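Outer membrane protein YopM (Yersinia pestis, PDB 1JL5) acts as a leucine-rich-repeat effector and virulence factor that probably alters host cell physiology to promote bacterial survival in host tissues. Local coordinates at residues A[104-109]-A[121-126]; A[116-121]-A[136-141]; A[319-324]-A[341-346]; A[281-286]-A[299-304]. One frame throughout, in Å; residues are numbered along the deposited sequence.

Contact 1 (A[104-109]-A[121-126]); sequences TELPEL and NNLKAL
Leu106 and Leu123 make the apolar part of this contact, their side chains crossing at about a right angle. CG of Leu106 rests 3.7 Å from CD1 of Leu123, and its CD1 branch continues past that methyl to CD2 of Leu126, also 3.7 Å away. Leu106 and Leu126 run side by side and point the same way. The other methyl of Leu123, CD2, turns to the backbone and lies 3.4 Å from N of Glu105. Nearby, chi1 of Thr104 (58°) sets CG2 beside the backbone N, where this methyl packs on CB of Asn122 at 3.6 Å. Both segments are turns of the leucine-rich-repeat solenoid: 104-109 belongs to the second repeat and follows strand 95-97, while 121-126 belongs to the third and follows strand 115-117, against whose Leu116 the side chain of Leu106 also packs. No direct hydrogen bond joins the two. Polar links include a CA-H...O contact of 3.3 Å from CA of Thr104 to O of Asn122 (162° at the hydrogen). Water 1 donates to O of Thr104 (2.6 Å) and accepts from N of Ala125 (2.7 Å). Lys124 directs its amine to Glu144 in the following repeat.

Contact 2 (A[116-121]-A[136-141]); sequences LLVDNN and LGVSNN
Asn141 lies alongside Asn121, the two amide planes only 21° apart, and its ND2 reaches across to O of Val118 in an almost straight bond of 2.8 Å (177° at the hydrogen). With CG anti to the carbonyl carbon (chi1 -88°), the Asn141 side chain folds back along its own turn, where the same ND2 also donates to O of Val138. Asn121 does likewise within its own repeat, giving ND2 to O of Val118 at 2.6 Å. That carbonyl is therefore gripped by two amides, which approach from opposite faces of its plane, Asn121 well above the plane and Asn141 tilted less from it. Stacked asparagines of this kind are characteristic of leucine-rich repeats: each amide ties the backbone of its own coil to that of the coil before. Here they join the third repeat to the fourth, and ND2 of Asn163 continues the series by donating to O of Val138. Before the turn the coils pair as parallel strands, N of Val118 bonding to O of Gly137 at 2.6 Å. After it, N of Asn121 donates to O of Asn140 at 2.9 Å. On the sheet face that carries both leucines, CD2 of Leu116 meets CD1 of Leu136 at 3.8 Å, the two side by side and pointing the same way. Past the strands, CG2 of Val118 touches CG1 of Val138 at 3.6 Å in a similar pairing. Asp119 bonds through OD1 to Ser99 in the preceding repeat, and its OD2 accepts from ND2 of Asn120 at 2.6 Å.

Contact 3 (A[319-324]-A[341-346]); sequences LEELNV and RLIASF
Strands 321-323 and 341-343 run parallel, their axes 4.6 Å apart at closest approach and with only 4° between their directions, joined by four backbone hydrogen bonds from Arg341 N to Glu320 O, Leu322 N to Arg341 O, Ile343 N to Leu322 O and Val324 N to Ile343 O. This is the parallel strand pairing of successive coils in a leucine-rich-repeat solenoid, here between the thirteenth and fourteenth repeats. On one face the Glu321-Arg341 pair is ionic, whereas the Asn323-Ile343 pair is mixed polar and apolar. Glu321 and Arg341 lie side by side: CG of Glu321 packs on CB of Arg341 at 3.5 Å, and OE2 closes a salt bridge of 2.7 Å with NH1. The Glu321 chain is extended, with CG anti to the backbone N, whereas a bend at chi3 (128°) turns the Arg341 guanidinium toward the acid, the carboxylate and guanidinium planes lying 27° apart. Asn323 meets Ile343 obliquely, its OD1 3.4 Å from CG2, while the same oxygen takes its hydrogen bond from N of Ser325. The opposite face turns to the hydrophobic core. There CD2 of Leu322 touches CD1 of Leu342 at 3.7 Å, the two side chains pointing the same way, and Leu312 of strand 311-312 packs against Leu322. Glu320, at the start of the strand pair, forms its salt bridge with Arg338. Beyond the strands, CG2 of Val324 lies 3.8 Å from CB of Ala344.

Contact 4 (A[281-286]-A[299-304]); sequences FLDVSE and LYYLNA
Tyr301 stands beside Phe281 on the neighbouring strand. Its CB lies 4.0 Å from CD2 of Phe281, and its CG 3.8 Å from the same atom. CG is anti to the backbone N (chi1 174°), as it is in Phe281 (chi1 177°), and the two rings leave their strands in the same direction to form an offset stack, centroids 4.3 Å apart and planes at 15°. CD2 of Tyr301 sits over one face of the phenylalanine, toward its rim, 3.3 Å from CE2; next along, CE2 of the tyrosine is 3.4 Å from CZ of Phe281. CZ of Tyr301 is 4.1 Å from CE2 of Phe281, and the hydroxyl oxygen OH reaches polar company: it accepts from ND2 of Asn303, whose OD1 is hydrogen-bonded to OG of Ser305, and hydrogen-bonds water 2 at 2.7 Å. That water donates to OD2 of Asp283, bridging the strands beyond the rings. OD1 of Asp283 receives both N and OG of Ser285, the former closing an Asx turn. On the other face, Leu282 packs CD2 against CD1 of Leu302 at 3.8 Å, and Leu299 presses CD1 on CB of Leu282. In the leucine-rich-repeat solenoid, strands 281-283 and 301-303 lie between strand 261-263, whose Ala261 and Asn263 touch Phe281, and strand 321-323, whose Glu321 touches Tyr301, while Leu292 of strand 291-292 packs on Leu302.

The four contacts sample one solenoid at two places. Contacts 1 and 2 share Asn121 and have centres 9 Å apart; OD1 of Asn141 probably bonds N of Leu123, which would tie the asparagine series of contact 2 to segment 121-126 of contact 1. Contacts 3 and 4 are likewise 9 Å apart, on adjoining strands, with N of Asn323 probably bonded to O of Leu302 at 2.6 Å. The two groups lie on opposite sides of the chain's centre, contacts 1 and 3 about 46 Å apart between centres. Calcium ions lie about 6 Å from the Asn140 side chain and about 8 Å from that of Ser285; the Ala304 side chain is about 4 Å from that of calcium-binding Asn307.

Contact 1 (A[104-109]-A[121-126])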
loop_
_atom_site.group_PDB
_atom_site.type_symbol
_atom_site.label_atom_id
_atom_site.label_comp_id
_atom_site.label_asym_id
_atom_site.label_seq_id
_atom_site.Cartn_x
_atom_site.Cartn_y
_atom_site.Cartn_z
ATOM N N THR A 104 6.803 15.643 -31.621
ATOM C CA THR A 104 6.065 16.846 -31.279
ATOM C C THR A 104 5.342 17.233 -32.547
ATOM O O THR A 104 4.431 18.057 -32.547
ATOM C CB THR A 104 7.006 17.987 -30.872
ATOM O OG1 THR A 104 7.914 18.260 -31.947
ATOM C CG2 THR A 104 7.795 17.602 -29.633
ATOM N N GLU A 105 5.760 16.603 -33.635
ATOM C CA GLU A 105 5.192 16.870 -34.941
ATOM C C GLU A 105 5.218 15.555 -35.699
ATOM O O GLU A 105 6.007 14.667 -35.388
ATOM C CB GLU A 105 6.062 17.901 -35.665
ATOM C CG GLU A 105 5.315 18.874 -36.543
ATOM C CD GLU A 105 4.403 19.786 -35.748
ATOM O OE1 GLU A 105 3.371 19.299 -35.240
ATOM O OE2 GLU A 105 4.724 20.988 -35.623
ATOM N N LEU A 106 4.342 15.417 -36.680
ATOM C CA LEU A 106 4.327 14.209 -37.476
ATOM C C LEU A 106 4.711 14.581 -38.893
ATOM O O LEU A 106 4.345 15.647 -39.385
ATOM C CB LEU A 106 2.941 13.569 -37.483
ATOM C CG LEU A 106 2.491 12.835 -36.221
ATOM C CD1 LEU A 106 1.103 12.262 -36.453
ATOM C CD2 LEU A 106 3.476 11.723 -35.886
ATOM N N PRO A 107 5.487 13.723 -39.560
ATOM C CA PRO A 107 5.851 14.065 -40.932
ATOM C C PRO A 107 4.548 13.980 -41.707
ATOM O O PRO A 107 3.563 13.430 -41.203
ATOM C CB PRO A 107 6.823 12.956 -41.311
ATOM C CG PRO A 107 6.285 11.781 -40.538
ATOM C CD PRO A 107 5.989 12.389 -39.192
ATOM N N GLU A 108 4.523 14.524 -42.914
ATOM C CA GLU A 108 3.312 14.461 -43.709
ATOM C C GLU A 108 2.898 13.000 -43.803
ATOM O O GLU A 108 3.729 12.121 -44.025
ATOM C CB GLU A 108 3.559 15.017 -45.107
ATOM C CG GLU A 108 2.324 14.993 -45.984
ATOM C CD GLU A 108 2.604 15.506 -47.375
ATOM O OE1 GLU A 108 3.055 16.665 -47.493
ATOM O OE2 GLU A 108 2.379 14.752 -48.345
ATOM N N LEU A 109 1.613 12.733 -43.627
ATOM C CA LEU A 109 1.140 11.365 -43.688
ATOM C C LEU A 109 0.659 11.010 -45.084
ATOM O O LEU A 109 -0.036 11.789 -45.731
ATOM C CB LEU A 109 0.023 11.155 -42.663
ATOM C CG LEU A 109 0.431 11.472 -41.219
ATOM C CD1 LEU A 109 -0.752 11.245 -40.292
ATOM C CD2 LEU A 109 1.607 10.598 -40.811
ATOM N N ASN A 121 3.522 10.355 -27.384
ATOM C CA ASN A 121 4.429 11.235 -28.078
ATOM C C ASN A 121 4.121 12.595 -27.509
ATOM O O ASN A 121 3.379 12.696 -26.539
ATOM C CB ASN A 121 4.187 11.179 -29.584
ATOM C CG ASN A 121 4.889 10.009 -30.222
ATOM O OD1 ASN A 121 6.111 9.934 -30.197
ATOM N ND2 ASN A 121 4.125 9.082 -30.782
ATOM N N ASN A 122 4.682 13.635 -28.104
ATOM C CA ASN A 122 4.468 14.985 -27.612
ATOM C C ASN A 122 3.731 15.803 -28.648
ATOM O O ASN A 122 3.934 17.007 -28.764
ATOM C CB ASN A 122 5.819 15.621 -27.292
ATOM C CG ASN A 122 6.602 14.823 -26.269
ATOM O OD1 ASN A 122 7.828 14.905 -26.202
ATOM N ND2 ASN A 122 5.894 14.052 -25.458
ATOM N N LEU A 123 2.867 15.137 -29.401
ATOM C CA LEU A 123 2.103 15.807 -30.436
ATOM C C LEU A 123 1.124 16.784 -29.820
ATOM O O LEU A 123 0.321 16.416 -28.968
ATOM C CB LEU A 123 1.351 14.776 -31.277
ATOM C CG LEU A 123 2.233 13.760 -31.999
ATOM C CD1 LEU A 123 1.357 12.758 -32.728
ATOM C CD2 LEU A 123 3.156 14.484 -32.974
ATOM N N LYS A 124 1.195 18.041 -30.243
ATOM C CA LYS A 124 0.289 19.053 -29.722
ATOM C C LYS A 124 -0.795 19.308 -30.748
ATOM O O LYS A 124 -1.834 19.893 -30.445
ATOM C CB LYS A 124 1.042 20.350 -29.418
ATOM C CG LYS A 124 2.070 20.215 -28.302
ATOM C CD LYS A 124 2.518 21.578 -27.781
ATOM C CE LYS A 124 1.357 22.335 -27.148
ATOM N NZ LYS A 124 1.767 23.646 -26.559
ATOM N N ALA A 125 -0.550 18.852 -31.969
ATOM C CA ALA A 125 -1.512 19.032 -33.041
ATOM C C ALA A 125 -1.338 17.952 -34.090
ATOM O O ALA A 125 -0.302 17.296 -34.163
ATOM C CB ALA A 125 -1.339 20.403 -33.673
ATOM N N LEU A 126 -2.374 17.765 -34.891
ATOM C CA LEU A 126 -2.355 16.788 -35.962
ATOM C C LEU A 126 -2.799 17.519 -37.207
ATOM O O LEU A 126 -3.702 18.351 -37.157
ATOM C CB LEU A 126 -3.343 15.652 -35.699
ATOM C CG LEU A 126 -3.108 14.675 -34.555
ATOM C CD1 LEU A 126 -4.298 13.726 -34.472
ATOM C CD2 LEU A 126 -1.820 13.905 -34.791
HETATM O O HOH W 1 1.934 18.559 -33.059
#

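Contact 2 (A[116-121]-A[136-141])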
loop_
_atom_site.group_PDB
_atom_site.type_symbol
_atom_site.label_atom_id
_atom_site.label_comp_id
_atom_site.label_asym_id
_atom_site.label_seq_id
_atom_site.Cartn_x
_atom_site.Cartn_y
_atom_site.Cartn_z
ATOM N N LEU A 116 -2.824 5.290 -38.010
ATOM C CA LEU A 116 -1.842 6.174 -37.408
ATOM C C LEU A 116 -1.812 5.902 -35.913
ATOM O O LEU A 116 -2.744 6.260 -35.197
ATOM C CB LEU A 116 -2.210 7.637 -37.649
ATOM C CG LEU A 116 -1.312 8.636 -36.919
ATOM C CD1 LEU A 116 0.128 8.480 -37.413
ATOM C CD2 LEU A 116 -1.811 10.048 -37.151
ATOM N N LEU A 117 -0.749 5.250 -35.453
ATOM C CA LEU A 117 -0.578 4.934 -34.040
ATOM C C LEU A 117 0.651 5.650 -33.526
ATOM O O LEU A 117 1.762 5.137 -33.618
ATOM C CB LEU A 117 -0.392 3.433 -33.820
ATOM C CG LEU A 117 -1.631 2.565 -33.620
ATOM C CD1 LEU A 117 -2.448 2.521 -34.894
ATOM C CD2 LEU A 117 -1.195 1.163 -33.204
ATOM N N VAL A 118 0.445 6.840 -32.988
ATOM C CA VAL A 118 1.540 7.628 -32.464
ATOM C C VAL A 118 1.229 8.013 -31.032
ATOM O O VAL A 118 1.490 9.131 -30.595
ATOM C CB VAL A 118 1.760 8.887 -33.316
ATOM C CG1 VAL A 118 2.289 8.487 -34.683
ATOM C CG2 VAL A 118 0.454 9.647 -33.460
ATOM N N ASP A 119 0.648 7.070 -30.306
ATOM C CA ASP A 119 0.317 7.299 -28.913
ATOM C C ASP A 119 1.634 7.489 -28.184
ATOM O O ASP A 119 2.680 7.029 -28.647
ATOM C CB ASP A 119 -0.397 6.086 -28.338
ATOM C CG ASP A 119 0.386 4.816 -28.548
ATOM O OD1 ASP A 119 0.458 4.369 -29.711
ATOM O OD2 ASP A 119 0.943 4.275 -27.567
ATOM N N ASN A 120 1.582 8.170 -27.047
ATOM C CA ASN A 120 2.774 8.393 -26.255
ATOM C C ASN A 120 3.854 9.130 -27.023
ATOM O O ASN A 120 4.934 8.611 -27.292
ATOM C CB ASN A 120 3.294 7.059 -25.739
ATOM C CG ASN A 120 2.317 6.401 -24.797
ATOM O OD1 ASN A 120 2.170 6.824 -23.654
ATOM N ND2 ASN A 120 1.621 5.380 -25.279
ATOM N N ASN A 121 3.522 10.355 -27.384
ATOM C CA ASN A 121 4.429 11.235 -28.078
ATOM C C ASN A 121 4.121 12.595 -27.509
ATOM O O ASN A 121 3.379 12.696 -26.539
ATOM C CB ASN A 121 4.187 11.179 -29.584
ATOM C CG ASN A 121 4.889 10.009 -30.222
ATOM O OD1 ASN A 121 6.111 9.934 -30.197
ATOM N ND2 ASN A 121 4.125 9.082 -30.782
ATOM N N LEU A 136 -6.967 6.143 -35.691
ATOM C CA LEU A 136 -6.262 7.328 -35.245
ATOM C C LEU A 136 -5.854 7.104 -33.797
ATOM O O LEU A 136 -6.619 7.381 -32.874
ATOM C CB LEU A 136 -7.153 8.562 -35.345
ATOM C CG LEU A 136 -6.516 9.858 -34.836
ATOM C CD1 LEU A 136 -5.265 10.164 -35.637
ATOM C CD2 LEU A 136 -7.512 10.994 -34.944
ATOM N N GLY A 137 -4.649 6.578 -33.610
ATOM C CA GLY A 137 -4.143 6.323 -32.277
ATOM C C GLY A 137 -3.167 7.409 -31.888
ATOM O O GLY A 137 -1.994 7.362 -32.262
ATOM N N VAL A 138 -3.651 8.393 -31.141
ATOM C CA VAL A 138 -2.819 9.505 -30.707
ATOM C C VAL A 138 -2.964 9.727 -29.211
ATOM O O VAL A 138 -2.843 10.847 -28.718
ATOM C CB VAL A 138 -3.217 10.793 -31.430
ATOM C CG1 VAL A 138 -2.939 10.663 -32.919
ATOM C CG2 VAL A 138 -4.690 11.069 -31.197
ATOM N N SER A 139 -3.231 8.654 -28.487
ATOM C CA SER A 139 -3.388 8.772 -27.055
ATOM C C SER A 139 -2.051 9.168 -26.459
ATOM O O SER A 139 -1.003 8.996 -27.084
ATOM C CB SER A 139 -3.840 7.445 -26.450
ATOM O OG SER A 139 -2.824 6.471 -26.577
ATOM N N ASN A 140 -2.096 9.713 -25.250
ATOM C CA ASN A 140 -0.884 10.100 -24.562
ATOM C C ASN A 140 -0.018 11.029 -25.385
ATOM O O ASN A 140 1.131 10.734 -25.703
ATOM C CB ASN A 140 -0.105 8.854 -24.176
ATOM C CG ASN A 140 -0.901 7.948 -23.276
ATOM O OD1 ASN A 140 -1.372 8.373 -22.227
ATOM N ND2 ASN A 140 -1.065 6.694 -23.681
ATOM N N ASN A 141 -0.599 12.159 -25.737
ATOM C CA ASN A 141 0.106 13.172 -26.480
ATOM C C ASN A 141 -0.291 14.467 -25.829
ATOM O O ASN A 141 -0.785 14.466 -24.704
ATOM C CB ASN A 141 -0.289 13.126 -27.955
ATOM C CG ASN A 141 0.577 12.171 -28.742
ATOM O OD1 ASN A 141 1.739 12.463 -29.008
ATOM N ND2 ASN A 141 0.029 11.017 -29.097
#

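Contact 3 (A[319-324]-A[341-346])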
loop_
_atom_site.group_PDB
_atom_site.type_symbol
_atom_site.label_atom_id
_atom_site.label_comp_id
_atom_site.label_asym_id
_atom_site.label_seq_id
_atom_site.Cartn_x
_atom_site.Cartn_y
_atom_site.Cartn_z
ATOM N N LEU A 319 -22.502 -15.434 -8.562
ATOM C CA LEU A 319 -21.507 -14.551 -7.993
ATOM C C LEU A 319 -20.176 -15.213 -7.728
ATOM O O LEU A 319 -20.078 -16.174 -6.968
ATOM C CB LEU A 319 -22.031 -13.928 -6.705
ATOM C CG LEU A 319 -21.315 -12.630 -6.341
ATOM C CD1 LEU A 319 -21.506 -11.624 -7.462
ATOM C CD2 LEU A 319 -21.869 -12.088 -5.045
ATOM N N GLU A 320 -19.142 -14.680 -8.356
ATOM C CA GLU A 320 -17.811 -15.214 -8.171
ATOM C C GLU A 320 -16.988 -14.274 -7.321
ATOM O O GLU A 320 -16.129 -14.694 -6.560
ATOM C CB GLU A 320 -17.163 -15.432 -9.522
ATOM C CG GLU A 320 -17.849 -16.542 -10.265
ATOM C CD GLU A 320 -17.203 -16.824 -11.574
ATOM O OE1 GLU A 320 -17.134 -15.895 -12.405
ATOM O OE2 GLU A 320 -16.766 -17.975 -11.768
ATOM N N GLU A 321 -17.241 -12.985 -7.453
ATOM C CA GLU A 321 -16.505 -12.053 -6.638
ATOM C C GLU A 321 -17.451 -11.111 -5.950
ATOM O O GLU A 321 -18.280 -10.453 -6.580
ATOM C CB GLU A 321 -15.495 -11.252 -7.451
ATOM C CG GLU A 321 -14.758 -10.258 -6.569
ATOM C CD GLU A 321 -13.510 -9.701 -7.207
ATOM O OE1 GLU A 321 -13.201 -10.076 -8.356
ATOM O OE2 GLU A 321 -12.837 -8.884 -6.546
ATOM N N LEU A 322 -17.338 -11.082 -4.638
ATOM C CA LEU A 322 -18.152 -10.207 -3.848
ATOM C C LEU A 322 -17.225 -9.322 -3.061
ATOM O O LEU A 322 -16.450 -9.793 -2.230
ATOM C CB LEU A 322 -19.024 -10.984 -2.878
ATOM C CG LEU A 322 -19.827 -10.069 -1.953
ATOM C CD1 LEU A 322 -20.781 -9.225 -2.790
ATOM C CD2 LEU A 322 -20.589 -10.902 -0.931
ATOM N N ASN A 323 -17.284 -8.034 -3.350
ATOM C CA ASN A 323 -16.487 -7.095 -2.607
ATOM C C ASN A 323 -17.465 -6.148 -1.954
ATOM O O ASN A 323 -18.081 -5.315 -2.617
ATOM C CB ASN A 323 -15.544 -6.312 -3.510
ATOM C CG ASN A 323 -14.599 -5.447 -2.717
ATOM O OD1 ASN A 323 -14.862 -5.152 -1.550
ATOM N ND2 ASN A 323 -13.504 -5.029 -3.333
ATOM N N VAL A 324 -17.642 -6.313 -0.654
ATOM C CA VAL A 324 -18.534 -5.453 0.105
ATOM C C VAL A 324 -17.672 -4.898 1.217
ATOM O O VAL A 324 -18.131 -4.577 2.311
ATOM C CB VAL A 324 -19.707 -6.235 0.684
ATOM C CG1 VAL A 324 -20.628 -6.673 -0.441
ATOM C CG2 VAL A 324 -19.196 -7.433 1.456
ATOM N N ARG A 341 -14.096 -15.049 -4.908
ATOM C CA ARG A 341 -13.454 -13.954 -4.216
ATOM C C ARG A 341 -14.427 -13.282 -3.277
ATOM O O ARG A 341 -15.467 -12.773 -3.692
ATOM C CB ARG A 341 -12.923 -12.944 -5.226
ATOM C CG ARG A 341 -11.763 -13.449 -6.064
ATOM C CD ARG A 341 -11.671 -12.691 -7.377
ATOM N NE ARG A 341 -10.343 -12.142 -7.629
ATOM C CZ ARG A 341 -9.871 -11.023 -7.078
ATOM N NH1 ARG A 341 -10.617 -10.316 -6.230
ATOM N NH2 ARG A 341 -8.648 -10.604 -7.384
ATOM N N LEU A 342 -14.099 -13.311 -1.997
ATOM C CA LEU A 342 -14.928 -12.663 -1.015
ATOM C C LEU A 342 -14.098 -11.599 -0.323
ATOM O O LEU A 342 -13.148 -11.903 0.403
ATOM C CB LEU A 342 -15.453 -13.655 0.024
ATOM C CG LEU A 342 -16.250 -12.965 1.139
ATOM C CD1 LEU A 342 -17.366 -12.123 0.537
ATOM C CD2 LEU A 342 -16.822 -14.002 2.093
ATOM N N ILE A 343 -14.435 -10.348 -0.590
ATOM C CA ILE A 343 -13.756 -9.243 0.056
ATOM C C ILE A 343 -14.852 -8.595 0.871
ATOM O O ILE A 343 -15.731 -7.942 0.325
ATOM C CB ILE A 343 -13.196 -8.223 -0.948
ATOM C CG1 ILE A 343 -12.205 -8.899 -1.900
ATOM C CG2 ILE A 343 -12.483 -7.105 -0.194
ATOM C CD1 ILE A 343 -12.858 -9.690 -3.000
ATOM N N ALA A 344 -14.816 -8.817 2.177
ATOM C CA ALA A 344 -15.818 -8.273 3.074
ATOM C C ALA A 344 -15.099 -7.639 4.254
ATOM O O ALA A 344 -15.639 -7.515 5.354
ATOM C CB ALA A 344 -16.748 -9.374 3.545
ATOM N N SER A 345 -13.861 -7.247 4.004
ATOM C CA SER A 345 -13.048 -6.603 5.015
ATOM C C SER A 345 -13.679 -5.271 5.392
ATOM O O SER A 345 -14.507 -4.730 4.655
ATOM C CB SER A 345 -11.657 -6.361 4.453
ATOM O OG SER A 345 -11.778 -5.666 3.230
ATOM N N PHE A 346 -13.285 -4.745 6.544
ATOM C CA PHE A 346 -13.794 -3.466 7.013
ATOM C C PHE A 346 -15.305 -3.439 7.085
ATOM O O PHE A 346 -15.973 -2.583 6.506
ATOM C CB PHE A 346 -13.287 -2.356 6.110
ATOM C CG PHE A 346 -11.808 -2.215 6.130
ATOM C CD1 PHE A 346 -11.165 -1.709 7.259
ATOM C CD2 PHE A 346 -11.044 -2.595 5.032
ATOM C CE1 PHE A 346 -9.782 -1.584 7.290
ATOM C CE2 PHE A 346 -9.662 -2.474 5.054
ATOM C CZ PHE A 346 -9.030 -1.966 6.187
#

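Contact 4 (A[281-286]-A[299-304])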
loop_
_atom_site.group_PDB
_atom_site.type_symbol
_atom_site.label_atom_id
_atom_site.label_comp_id
_atom_site.label_asym_id
_atom_site.label_seq_id
_atom_site.Cartn_x
_atom_site.Cartn_y
_atom_site.Cartn_z
ATOM N N PHE A 281 -21.248 -7.793 -14.106
ATOM C CA PHE A 281 -20.251 -6.993 -13.424
ATOM C C PHE A 281 -20.908 -5.740 -12.891
ATOM O O PHE A 281 -21.407 -4.907 -13.648
ATOM C CB PHE A 281 -19.119 -6.632 -14.388
ATOM C CG PHE A 281 -18.076 -5.739 -13.789
ATOM C CD1 PHE A 281 -18.349 -4.397 -13.533
ATOM C CD2 PHE A 281 -16.821 -6.242 -13.460
ATOM C CE1 PHE A 281 -17.389 -3.571 -12.958
ATOM C CE2 PHE A 281 -15.852 -5.423 -12.884
ATOM C CZ PHE A 281 -16.138 -4.084 -12.633
ATOM N N LEU A 282 -20.906 -5.607 -11.577
ATOM C CA LEU A 282 -21.514 -4.454 -10.965
ATOM C C LEU A 282 -20.606 -3.834 -9.924
ATOM O O LEU A 282 -20.250 -4.458 -8.931
ATOM C CB LEU A 282 -22.836 -4.845 -10.317
ATOM C CG LEU A 282 -23.600 -3.726 -9.612
ATOM C CD1 LEU A 282 -23.937 -2.621 -10.602
ATOM C CD2 LEU A 282 -24.857 -4.301 -8.993
ATOM N N ASP A 283 -20.219 -2.597 -10.163
ATOM C CA ASP A 283 -19.395 -1.918 -9.197
ATOM C C ASP A 283 -20.167 -0.695 -8.769
ATOM O O ASP A 283 -20.300 0.259 -9.522
ATOM C CB ASP A 283 -18.059 -1.491 -9.786
ATOM C CG ASP A 283 -17.126 -0.944 -8.730
ATOM O OD1 ASP A 283 -17.624 -0.353 -7.750
ATOM O OD2 ASP A 283 -15.903 -1.093 -8.873
ATOM N N VAL A 284 -20.697 -0.747 -7.559
ATOM C CA VAL A 284 -21.446 0.368 -7.013
ATOM C C VAL A 284 -20.721 0.785 -5.753
ATOM O O VAL A 284 -21.299 1.383 -4.853
ATOM C CB VAL A 284 -22.888 -0.049 -6.680
ATOM C CG1 VAL A 284 -23.628 -0.375 -7.965
ATOM C CG2 VAL A 284 -22.880 -1.258 -5.755
ATOM N N SER A 285 -19.437 0.455 -5.697
ATOM C CA SER A 285 -18.637 0.792 -4.540
ATOM C C SER A 285 -18.598 2.301 -4.425
ATOM O O SER A 285 -18.798 3.021 -5.406
ATOM C CB SER A 285 -17.218 0.251 -4.693
ATOM O OG SER A 285 -16.546 0.919 -5.736
ATOM N N GLU A 286 -18.352 2.771 -3.216
ATOM C CA GLU A 286 -18.276 4.195 -2.958
ATOM C C GLU A 286 -19.484 4.970 -3.404
ATOM O O GLU A 286 -19.378 6.007 -4.042
ATOM C CB GLU A 286 -17.041 4.796 -3.602
ATOM C CG GLU A 286 -15.787 4.537 -2.813
ATOM C CD GLU A 286 -14.615 5.270 -3.400
ATOM O OE1 GLU A 286 -14.668 6.512 -3.491
ATOM O OE2 GLU A 286 -13.642 4.605 -3.781
ATOM N N LEU A 299 -25.010 -12.145 -11.894
ATOM C CA LEU A 299 -23.899 -11.297 -11.504
ATOM C C LEU A 299 -22.696 -12.157 -11.138
ATOM O O LEU A 299 -22.810 -13.085 -10.343
ATOM C CB LEU A 299 -24.295 -10.439 -10.302
ATOM C CG LEU A 299 -23.435 -9.205 -10.050
ATOM C CD1 LEU A 299 -23.653 -8.198 -11.178
ATOM C CD2 LEU A 299 -23.810 -8.596 -8.713
ATOM N N TYR A 300 -21.547 -11.859 -11.733
ATOM C CA TYR A 300 -20.333 -12.599 -11.417
ATOM C C TYR A 300 -19.537 -11.775 -10.427
ATOM O O TYR A 300 -18.908 -12.293 -9.506
ATOM C CB TYR A 300 -19.439 -12.776 -12.642
ATOM C CG TYR A 300 -19.952 -13.705 -13.705
ATOM C CD1 TYR A 300 -20.520 -14.936 -13.374
ATOM C CD2 TYR A 300 -19.805 -13.384 -15.055
ATOM C CE1 TYR A 300 -20.923 -15.824 -14.363
ATOM C CE2 TYR A 300 -20.203 -14.259 -16.045
ATOM C CZ TYR A 300 -20.759 -15.475 -15.697
ATOM O OH TYR A 300 -21.146 -16.336 -16.689
ATOM N N TYR A 301 -19.570 -10.472 -10.645
ATOM C CA TYR A 301 -18.802 -9.559 -9.836
ATOM C C TYR A 301 -19.616 -8.450 -9.233
ATOM O O TYR A 301 -20.337 -7.732 -9.916
ATOM C CB TYR A 301 -17.699 -8.950 -10.691
ATOM C CG TYR A 301 -16.900 -7.862 -10.022
ATOM C CD1 TYR A 301 -15.738 -8.157 -9.311
ATOM C CD2 TYR A 301 -17.280 -6.527 -10.140
ATOM C CE1 TYR A 301 -14.970 -7.147 -8.742
ATOM C CE2 TYR A 301 -16.518 -5.511 -9.576
ATOM C CZ TYR A 301 -15.365 -5.827 -8.882
ATOM O OH TYR A 301 -14.596 -4.817 -8.349
ATOM N N LEU A 302 -19.490 -8.314 -7.930
ATOM C CA LEU A 302 -20.174 -7.259 -7.252
ATOM C C LEU A 302 -19.167 -6.568 -6.370
ATOM O O LEU A 302 -18.544 -7.182 -5.502
ATOM C CB LEU A 302 -21.317 -7.779 -6.392
ATOM C CG LEU A 302 -21.885 -6.664 -5.500
ATOM C CD1 LEU A 302 -22.375 -5.506 -6.360
ATOM C CD2 LEU A 302 -23.012 -7.201 -4.644
ATOM N N ASN A 303 -18.970 -5.291 -6.638
ATOM C CA ASN A 303 -18.097 -4.510 -5.804
ATOM C C ASN A 303 -19.045 -3.458 -5.261
ATOM O O ASN A 303 -19.498 -2.582 -5.997
ATOM C CB ASN A 303 -16.987 -3.848 -6.601
ATOM C CG ASN A 303 -15.980 -3.168 -5.705
ATOM O OD1 ASN A 303 -16.265 -2.884 -4.543
ATOM N ND2 ASN A 303 -14.800 -2.898 -6.238
ATOM N N ALA A 304 -19.383 -3.588 -3.988
ATOM C CA ALA A 304 -20.275 -2.646 -3.329
ATOM C C ALA A 304 -19.520 -2.128 -2.116
ATOM O O ALA A 304 -20.106 -1.685 -1.134
ATOM C CB ALA A 304 -21.550 -3.354 -2.895
HETATM O O HOH W 2 -14.619 -2.779 -10.193
#